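Local structure of amidohydrolase (Pseudomonas aeruginosa, 2I5G) at residues T40-Q48 with W261-L272; L89-F98 with V113-N124. The protein probably acts as a metal-dependent dipeptidase of the membrane dipeptidase (M19) family, built on a TIM-barrel fold. The protein carries 2 engineered substitutions. One frame throughout, in Å; residues are numbered along the deposited sequence.

Contact 1. Residues T40-Q48 with W261-L272; sequences TVSVWEGFQ and WLTHDKGYARRL
In the loop that follows strand 36-40, W44 lays its indole against the turn that leaves helix 256-263, and W261 of that helix meets it nearly at a right angle. The pair is T-shaped: the edge of W44 points to the face of W261, with five-membered ring centroids 5.1 Å apart and planes at 84°. The same edge carries the polar contact, since W44 NE1 donates to W261 O (3.0 Å, N-H...O 141°), with the acceptor close to the indole plane. Over one face of W44 runs the backbone of K266 and G267, K266 N lying 3.4 Å from W44 CZ2; V43 CG2 covers part of the opposite face. W44 and the 264-272 turn lie in the connections at the C-terminal ends of the barrel strands, the side on which such barrels place their active sites. With CG beside its own backbone N (chi1 -74°), W44 extends across to this turn. E45 bends at chi2 and folds back, and its OE2 accepts from V43 N at 2.8 Å and from W44 N at 3.1 Å, reached from opposite faces of the carboxylate. OE2 also lies at the edge of the W261 ring, while E45 OE1 accepts from N53 ND2 of helix 47-63. D265 turns OD1 toward W44 CH2; OD1 probably hydrogen-bonds T122 OG1, and OD2 forms salt bridges with K266 NZ (3.2 Å) and R270 NH1 (3.0 Å).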
# COMPACT_ATOMS: atom_id res chain seq x y z
N THR A 40 -14.40 -3.56 16.24
CA THR A 40 -13.16 -3.54 15.50
C THR A 40 -12.17 -4.58 16.00
O THR A 40 -11.88 -4.67 17.19
CB THR A 40 -12.51 -2.16 15.59
OG1 THR A 40 -13.43 -1.17 15.11
CG2 THR A 40 -11.25 -2.10 14.75
N VAL A 41 -11.64 -5.37 15.07
CA VAL A 41 -10.66 -6.41 15.38
C VAL A 41 -9.39 -6.19 14.54
O VAL A 41 -8.55 -7.08 14.41
CB VAL A 41 -11.23 -7.82 15.09
CG1 VAL A 41 -12.56 -8.02 15.80
CG2 VAL A 41 -11.40 -8.02 13.60
N SER A 42 -9.25 -4.99 13.98
CA SER A 42 -8.10 -4.68 13.14
C SER A 42 -8.07 -3.22 12.72
O SER A 42 -9.10 -2.64 12.37
CB SER A 42 -8.12 -5.58 11.89
OG SER A 42 -7.13 -5.23 10.94
N VAL A 43 -6.87 -2.62 12.74
CA VAL A 43 -6.69 -1.23 12.32
C VAL A 43 -5.39 -1.04 11.54
O VAL A 43 -5.41 -0.49 10.44
CB VAL A 43 -6.78 -0.24 13.53
CG1 VAL A 43 -6.28 -0.89 14.77
CG2 VAL A 43 -6.00 1.04 13.25
N TRP A 44 -4.27 -1.50 12.08
CA TRP A 44 -2.98 -1.38 11.39
C TRP A 44 -2.47 -2.76 10.98
O TRP A 44 -1.66 -2.88 10.06
CB TRP A 44 -1.93 -0.70 12.28
CG TRP A 44 -2.08 0.80 12.49
CD1 TRP A 44 -2.08 1.45 13.69
CD2 TRP A 44 -2.20 1.81 11.48
NE1 TRP A 44 -2.18 2.81 13.49
CE2 TRP A 44 -2.25 3.06 12.15
CE3 TRP A 44 -2.25 1.79 10.08
CZ2 TRP A 44 -2.36 4.27 11.46
CZ3 TRP A 44 -2.36 3.00 9.40
CH2 TRP A 44 -2.42 4.22 10.09
N GLU A 45 -2.96 -3.80 11.66
CA GLU A 45 -2.53 -5.18 11.41
C GLU A 45 -2.71 -5.78 10.01
O GLU A 45 -3.64 -5.45 9.28
CB GLU A 45 -3.20 -6.11 12.43
CG GLU A 45 -4.54 -5.62 12.96
CD GLU A 45 -4.40 -4.83 14.25
OE1 GLU A 45 -3.99 -5.41 15.27
OE2 GLU A 45 -4.72 -3.62 14.24
N GLY A 46 -1.80 -6.68 9.66
CA GLY A 46 -1.85 -7.35 8.37
C GLY A 46 -2.76 -8.56 8.47
O GLY A 46 -3.54 -8.67 9.42
N PHE A 47 -2.65 -9.49 7.51
CA PHE A 47 -3.49 -10.69 7.51
C PHE A 47 -3.43 -11.52 8.80
O PHE A 47 -4.34 -11.47 9.62
CB PHE A 47 -3.13 -11.60 6.32
CG PHE A 47 -3.93 -12.87 6.26
CD1 PHE A 47 -5.29 -12.83 5.96
CD2 PHE A 47 -3.34 -14.09 6.55
CE1 PHE A 47 -6.05 -14.00 5.94
CE2 PHE A 47 -4.09 -15.27 6.53
CZ PHE A 47 -5.45 -15.22 6.23
N GLN A 48 -2.36 -12.29 8.97
CA GLN A 48 -2.22 -13.13 10.15
C GLN A 48 -2.43 -12.43 11.49
O GLN A 48 -3.04 -13.00 12.40
CB GLN A 48 -0.86 -13.85 10.15
CG GLN A 48 -0.70 -14.90 11.27
CD GLN A 48 0.21 -16.06 10.88
OE1 GLN A 48 0.79 -16.06 9.81
NE2 GLN A 48 0.33 -17.04 11.77
N TRP A 261 -0.89 4.65 19.57
CA TRP A 261 -0.89 3.65 18.50
C TRP A 261 -1.83 4.06 17.37
O TRP A 261 -1.58 3.81 16.20
CB TRP A 261 -1.33 2.31 19.09
CG TRP A 261 -1.33 1.20 18.12
CD1 TRP A 261 -0.26 0.70 17.45
CD2 TRP A 261 -2.45 0.40 17.74
NE1 TRP A 261 -0.64 -0.38 16.68
CE2 TRP A 261 -1.98 -0.58 16.85
CE3 TRP A 261 -3.81 0.42 18.08
CZ2 TRP A 261 -2.82 -1.55 16.28
CZ3 TRP A 261 -4.65 -0.55 17.52
CH2 TRP A 261 -4.15 -1.52 16.63
N LEU A 262 -2.93 4.69 17.75
CA LEU A 262 -3.92 5.15 16.80
C LEU A 262 -3.45 6.45 16.12
O LEU A 262 -3.84 6.74 15.00
CB LEU A 262 -5.25 5.39 17.52
CG LEU A 262 -6.44 4.45 17.28
CD1 LEU A 262 -6.02 3.00 17.31
CD2 LEU A 262 -7.50 4.72 18.33
N THR A 263 -2.59 7.22 16.79
CA THR A 263 -2.15 8.49 16.23
C THR A 263 -0.84 8.55 15.44
O THR A 263 -0.51 9.59 14.86
CB THR A 263 -2.11 9.56 17.32
OG1 THR A 263 -1.37 9.07 18.45
CG2 THR A 263 -3.52 9.92 17.76
N HIS A 264 -0.09 7.45 15.41
CA HIS A 264 1.15 7.42 14.64
C HIS A 264 0.94 6.50 13.44
O HIS A 264 0.35 5.43 13.58
CB HIS A 264 2.31 6.92 15.49
CG HIS A 264 2.74 7.87 16.57
ND1 HIS A 264 2.00 8.09 17.71
CD2 HIS A 264 3.83 8.67 16.66
CE1 HIS A 264 2.62 8.99 18.46
NE2 HIS A 264 3.73 9.36 17.85
N ASP A 265 1.41 6.91 12.27
CA ASP A 265 1.24 6.09 11.07
C ASP A 265 1.77 4.67 11.29
O ASP A 265 2.86 4.48 11.83
CB ASP A 265 1.98 6.73 9.88
CG ASP A 265 1.70 6.03 8.56
OD1 ASP A 265 0.51 5.91 8.19
OD2 ASP A 265 2.66 5.59 7.88
N LYS A 266 0.98 3.68 10.88
CA LYS A 266 1.35 2.27 11.04
C LYS A 266 1.33 1.87 12.51
O LYS A 266 1.72 0.76 12.87
CB LYS A 266 2.75 2.01 10.46
CG LYS A 266 2.79 1.61 9.00
CD LYS A 266 2.18 2.65 8.11
CE LYS A 266 2.23 2.22 6.66
NZ LYS A 266 1.83 3.35 5.79
N GLY A 267 0.89 2.79 13.35
CA GLY A 267 0.84 2.52 14.78
C GLY A 267 2.15 2.79 15.49
O GLY A 267 2.24 2.58 16.70
N TYR A 268 3.16 3.26 14.76
CA TYR A 268 4.47 3.52 15.37
C TYR A 268 5.30 4.61 14.69
O TYR A 268 6.22 5.15 15.30
CB TYR A 268 5.30 2.23 15.39
CG TYR A 268 5.96 1.92 14.07
CD1 TYR A 268 7.13 2.57 13.69
CD2 TYR A 268 5.37 1.03 13.16
CE1 TYR A 268 7.70 2.36 12.43
CE2 TYR A 268 5.93 0.81 11.90
CZ TYR A 268 7.10 1.48 11.55
OH TYR A 268 7.66 1.27 10.30
N ALA A 269 5.00 4.92 13.43
CA ALA A 269 5.77 5.92 12.70
C ALA A 269 5.47 7.36 13.08
O ALA A 269 5.10 7.64 14.22
CB ALA A 269 5.56 5.73 11.20
N ARG A 270 5.63 8.27 12.13
CA ARG A 270 5.39 9.69 12.38
C ARG A 270 4.03 10.01 13.00
O ARG A 270 3.06 9.28 12.82
CB ARG A 270 5.55 10.47 11.07
CG ARG A 270 4.52 10.11 10.04
CD ARG A 270 4.80 10.73 8.69
NE ARG A 270 3.74 10.37 7.75
CZ ARG A 270 3.47 9.13 7.39
NH1 ARG A 270 4.18 8.13 7.88
NH2 ARG A 270 2.45 8.88 6.57
N ARG A 271 3.97 11.11 13.73
CA ARG A 271 2.74 11.53 14.36
C ARG A 271 1.79 12.11 13.32
O ARG A 271 2.13 13.07 12.64
CB ARG A 271 3.04 12.58 15.44
CG ARG A 271 1.82 13.08 16.19
CD ARG A 271 2.12 13.20 17.67
NE ARG A 271 0.97 12.78 18.45
CZ ARG A 271 1.05 12.21 19.65
NH1 ARG A 271 2.23 11.99 20.20
NH2 ARG A 271 -0.06 11.85 20.29
N LEU A 272 0.61 11.51 13.20
CA LEU A 272 -0.39 11.97 12.25
C LEU A 272 -1.29 13.04 12.86
O LEU A 272 -1.79 13.91 12.17
CB LEU A 272 -1.27 10.79 11.80
CG LEU A 272 -0.54 9.66 11.08
CD1 LEU A 272 -1.49 8.51 10.80
CD2 LEU A 272 0.06 10.21 9.80

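Contact 2. Residues L89-F98 with V113-N124; sequences LYGFQNAHAF and VGIVQMCYNTQN
Strands 86-92 and 113-117 of a beta-alpha-beta unit, joined through helix 103-110, run side by side in the barrel wall, with F92 paired to V116 and G91 to I115. The axes of segments 89-92 and 113-117 come within 4.7 Å and are inclined by 22°. The parallel pattern of backbone bonds is regular around F92, whose N donates to I115 O at 2.9 Å and whose O accepts from Q117 N at 2.8 Å; at Y90 O the bond comes from G114 N, one residue early. On the face turned to helix 103-110, V113 CG1 sits over the centre of the F92 ring in a CH-pi contact, 3.9 Å from the centroid and 12° off the normal. F92 and V116 point the same way, side by side, and F98 packs against V116, with its CE2 3.9 Å from V116 CG1. F108 of the helix meets F92 edge-to-face and also packs against F98 and V113. On the other face, L89 CD2 reaches I115 CD1 at 3.8 Å.

At the C-terminal ends of the strands the contact turns polar. Q117, with CG anti to the backbone N (chi1 -168°) and an extended chain, carries its amide to Q93, where NE2 donates to Q93 O and, weakly, to Q93 OE1; the modelled separation to the backbone oxygen is too short to be taken literally. N94 forms an Asx turn, its OD1 accepting from H96 N at 2.9 Å, while its ND2 serves V43 O. The ring of Y120 stands beside Q93, with CD1 3.4 Å from Q93 O. H159 N donates to Q117 OE1, which orients this amide in the buried interior and is consistent with NE2 facing Q93.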
# COMPACT_ATOMS: atom_id res chain seq x y z
N LEU A 89 -20.69 -8.05 15.83
CA LEU A 89 -20.37 -8.07 14.41
C LEU A 89 -18.93 -7.60 14.18
O LEU A 89 -18.59 -6.44 14.44
CB LEU A 89 -21.36 -7.18 13.65
CG LEU A 89 -21.01 -6.66 12.25
CD1 LEU A 89 -20.61 -7.82 11.37
CD2 LEU A 89 -22.21 -5.90 11.65
N TYR A 90 -18.08 -8.51 13.71
CA TYR A 90 -16.67 -8.19 13.46
C TYR A 90 -16.44 -7.19 12.36
O TYR A 90 -16.99 -7.33 11.26
CB TYR A 90 -15.88 -9.46 13.12
CG TYR A 90 -15.73 -10.42 14.27
CD1 TYR A 90 -15.88 -9.98 15.59
CD2 TYR A 90 -15.39 -11.75 14.04
CE1 TYR A 90 -15.69 -10.85 16.65
CE2 TYR A 90 -15.19 -12.63 15.10
CZ TYR A 90 -15.34 -12.17 16.40
OH TYR A 90 -15.12 -13.03 17.45
N GLY A 91 -15.59 -6.20 12.64
CA GLY A 91 -15.27 -5.19 11.65
C GLY A 91 -13.80 -4.84 11.57
O GLY A 91 -13.04 -5.02 12.54
N PHE A 92 -13.38 -4.36 10.40
CA PHE A 92 -11.99 -3.93 10.18
C PHE A 92 -12.04 -2.44 9.92
O PHE A 92 -12.93 -1.95 9.22
CB PHE A 92 -11.38 -4.57 8.93
CG PHE A 92 -11.19 -6.05 9.01
CD1 PHE A 92 -11.50 -6.76 10.16
CD2 PHE A 92 -10.65 -6.73 7.92
CE1 PHE A 92 -11.27 -8.13 10.23
CE2 PHE A 92 -10.42 -8.10 7.98
CZ PHE A 92 -10.73 -8.80 9.13
N GLN A 93 -11.08 -1.70 10.46
CA GLN A 93 -11.05 -0.28 10.19
C GLN A 93 -9.96 -0.02 9.16
O GLN A 93 -9.50 1.11 8.98
CB GLN A 93 -10.80 0.51 11.47
CG GLN A 93 -12.05 0.65 12.32
CD GLN A 93 -12.07 1.94 13.13
OE1 GLN A 93 -11.96 3.04 12.58
NE2 GLN A 93 -12.22 1.80 14.45
N ASN A 94 -9.55 -1.08 8.47
CA ASN A 94 -8.52 -0.97 7.44
C ASN A 94 -8.61 -2.17 6.50
O ASN A 94 -8.81 -3.30 6.94
CB ASN A 94 -7.14 -0.94 8.09
CG ASN A 94 -6.08 -0.35 7.17
OD1 ASN A 94 -6.20 -0.39 5.95
ND2 ASN A 94 -5.02 0.19 7.76
N ALA A 95 -8.46 -1.92 5.20
CA ALA A 95 -8.49 -2.99 4.22
C ALA A 95 -7.13 -3.66 4.14
O ALA A 95 -6.96 -4.67 3.46
CB ALA A 95 -8.86 -2.42 2.86
N HIS A 96 -6.16 -3.11 4.87
CA HIS A 96 -4.80 -3.63 4.88
C HIS A 96 -4.71 -5.10 5.27
O HIS A 96 -3.77 -5.80 4.87
CB HIS A 96 -3.92 -2.79 5.80
CG HIS A 96 -2.47 -3.16 5.74
ND1 HIS A 96 -1.74 -3.12 4.57
CD2 HIS A 96 -1.62 -3.61 6.70
CE1 HIS A 96 -0.51 -3.53 4.81
NE2 HIS A 96 -0.41 -3.83 6.09
N ALA A 97 -5.68 -5.57 6.05
CA ALA A 97 -5.72 -6.96 6.49
C ALA A 97 -5.80 -7.91 5.29
O ALA A 97 -5.39 -9.07 5.38
CB ALA A 97 -6.91 -7.18 7.39
N PHE A 98 -6.34 -7.42 4.17
CA PHE A 98 -6.44 -8.21 2.95
C PHE A 98 -5.08 -8.28 2.27
O PHE A 98 -4.88 -9.07 1.34
CB PHE A 98 -7.40 -7.58 1.94
CG PHE A 98 -8.81 -7.43 2.42
CD1 PHE A 98 -9.45 -8.45 3.11
CD2 PHE A 98 -9.52 -6.27 2.13
CE1 PHE A 98 -10.78 -8.32 3.49
CE2 PHE A 98 -10.85 -6.12 2.50
CZ PHE A 98 -11.48 -7.15 3.19
N VAL A 113 -16.42 -11.57 9.44
CA VAL A 113 -16.22 -10.14 9.24
C VAL A 113 -17.30 -9.61 8.31
O VAL A 113 -17.48 -10.13 7.20
CB VAL A 113 -14.84 -9.84 8.63
CG1 VAL A 113 -14.67 -8.35 8.46
CG2 VAL A 113 -13.75 -10.40 9.52
N GLY A 114 -18.02 -8.58 8.74
CA GLY A 114 -19.10 -8.05 7.92
C GLY A 114 -18.98 -6.60 7.49
O GLY A 114 -19.77 -6.13 6.67
N ILE A 115 -18.02 -5.88 8.04
CA ILE A 115 -17.83 -4.48 7.68
C ILE A 115 -16.33 -4.18 7.60
O ILE A 115 -15.57 -4.55 8.49
CB ILE A 115 -18.49 -3.53 8.71
CG1 ILE A 115 -19.97 -3.88 8.86
CG2 ILE A 115 -18.36 -2.08 8.25
CD1 ILE A 115 -20.75 -2.95 9.77
N VAL A 116 -15.92 -3.52 6.53
CA VAL A 116 -14.51 -3.20 6.37
C VAL A 116 -14.30 -1.79 5.89
O VAL A 116 -14.87 -1.38 4.88
CB VAL A 116 -13.83 -4.17 5.38
CG1 VAL A 116 -12.38 -3.78 5.19
CG2 VAL A 116 -13.93 -5.59 5.90
N GLN A 117 -13.49 -1.04 6.62
CA GLN A 117 -13.17 0.33 6.25
C GLN A 117 -12.11 0.21 5.16
O GLN A 117 -11.20 -0.62 5.26
CB GLN A 117 -12.62 1.10 7.45
CG GLN A 117 -12.52 2.59 7.23
CD GLN A 117 -12.22 3.36 8.51
OE1 GLN A 117 -12.82 4.40 8.76
NE2 GLN A 117 -11.29 2.85 9.31
N MSE A 118 -12.22 1.02 4.11
CA MSE A 118 -11.28 0.97 3.00
C MSE A 118 -9.85 1.34 3.38
O MSE A 118 -8.90 0.65 3.00
CB MSE A 118 -11.75 1.88 1.87
CG MSE A 118 -12.03 1.14 0.57
SE MSE A 118 -13.10 -0.44 0.86
CE MSE A 118 -14.56 0.41 1.79
N CYS A 119 -9.69 2.42 4.13
CA CYS A 119 -8.36 2.86 4.52
C CYS A 119 -8.38 3.38 5.94
O CYS A 119 -9.45 3.52 6.54
CB CYS A 119 -7.89 3.97 3.58
SG CYS A 119 -8.03 3.59 1.82
N TYR A 120 -7.20 3.68 6.47
CA TYR A 120 -7.09 4.22 7.82
C TYR A 120 -6.07 5.36 7.90
O TYR A 120 -4.88 5.12 8.07
CB TYR A 120 -6.70 3.13 8.81
CG TYR A 120 -6.90 3.57 10.24
CD1 TYR A 120 -8.18 3.62 10.80
CD2 TYR A 120 -5.82 4.00 11.02
CE1 TYR A 120 -8.39 4.10 12.09
CE2 TYR A 120 -6.02 4.49 12.31
CZ TYR A 120 -7.31 4.53 12.84
OH TYR A 120 -7.52 5.03 14.12
N ASN A 121 -6.56 6.59 7.77
CA ASN A 121 -5.73 7.79 7.86
C ASN A 121 -4.71 8.04 6.77
O ASN A 121 -4.62 9.15 6.25
CB ASN A 121 -5.00 7.83 9.21
CG ASN A 121 -5.95 7.65 10.39
OD1 ASN A 121 -7.17 7.69 10.23
ND2 ASN A 121 -5.38 7.47 11.58
N THR A 122 -3.92 7.02 6.42
CA THR A 122 -2.89 7.17 5.40
C THR A 122 -3.06 6.27 4.18
O THR A 122 -4.01 5.50 4.09
CB THR A 122 -1.50 6.93 6.01
OG1 THR A 122 -1.55 5.73 6.80
CG2 THR A 122 -1.10 8.10 6.89
N GLN A 123 -2.12 6.36 3.24
CA GLN A 123 -2.19 5.56 2.02
C GLN A 123 -2.16 4.04 2.23
O GLN A 123 -1.35 3.52 2.99
CB GLN A 123 -1.09 5.98 1.05
CG GLN A 123 -1.15 5.29 -0.30
CD GLN A 123 -0.29 5.98 -1.34
OE1 GLN A 123 -0.53 7.13 -1.71
NE2 GLN A 123 0.74 5.28 -1.82
N ASN A 124 -3.06 3.37 1.52
CA ASN A 124 -3.24 1.92 1.56
C ASN A 124 -2.78 1.35 0.22
O ASN A 124 -2.05 2.00 -0.53
CB ASN A 124 -4.74 1.63 1.69
CG ASN A 124 -5.05 0.70 2.83
OD1 ASN A 124 -6.22 0.45 3.13
ND2 ASN A 124 -4.01 0.19 3.47

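Overall arrangement
From the N terminus, the chain passes through 40-48 and strand 86-92 before contact 2 closes a short loop around helix 103-110, joining 89-98 to 113-124. Only much later does 261-272 return to 40-48, so contact 1 closes a long loop in which contact 2 is nested. Their centres are about 11 Å apart, and beyond the polar links already named they touch directly: Y120 meets W44 edge-to-face, and V41 packs on F92. Contact 2 thus joins neighbouring barrel strands, and contact 1 ties together the connections at the C-terminal ends of the strands. Both reach the second subunit, through K266 and R270 in contact 1 and Q123 and N124 in contact 2.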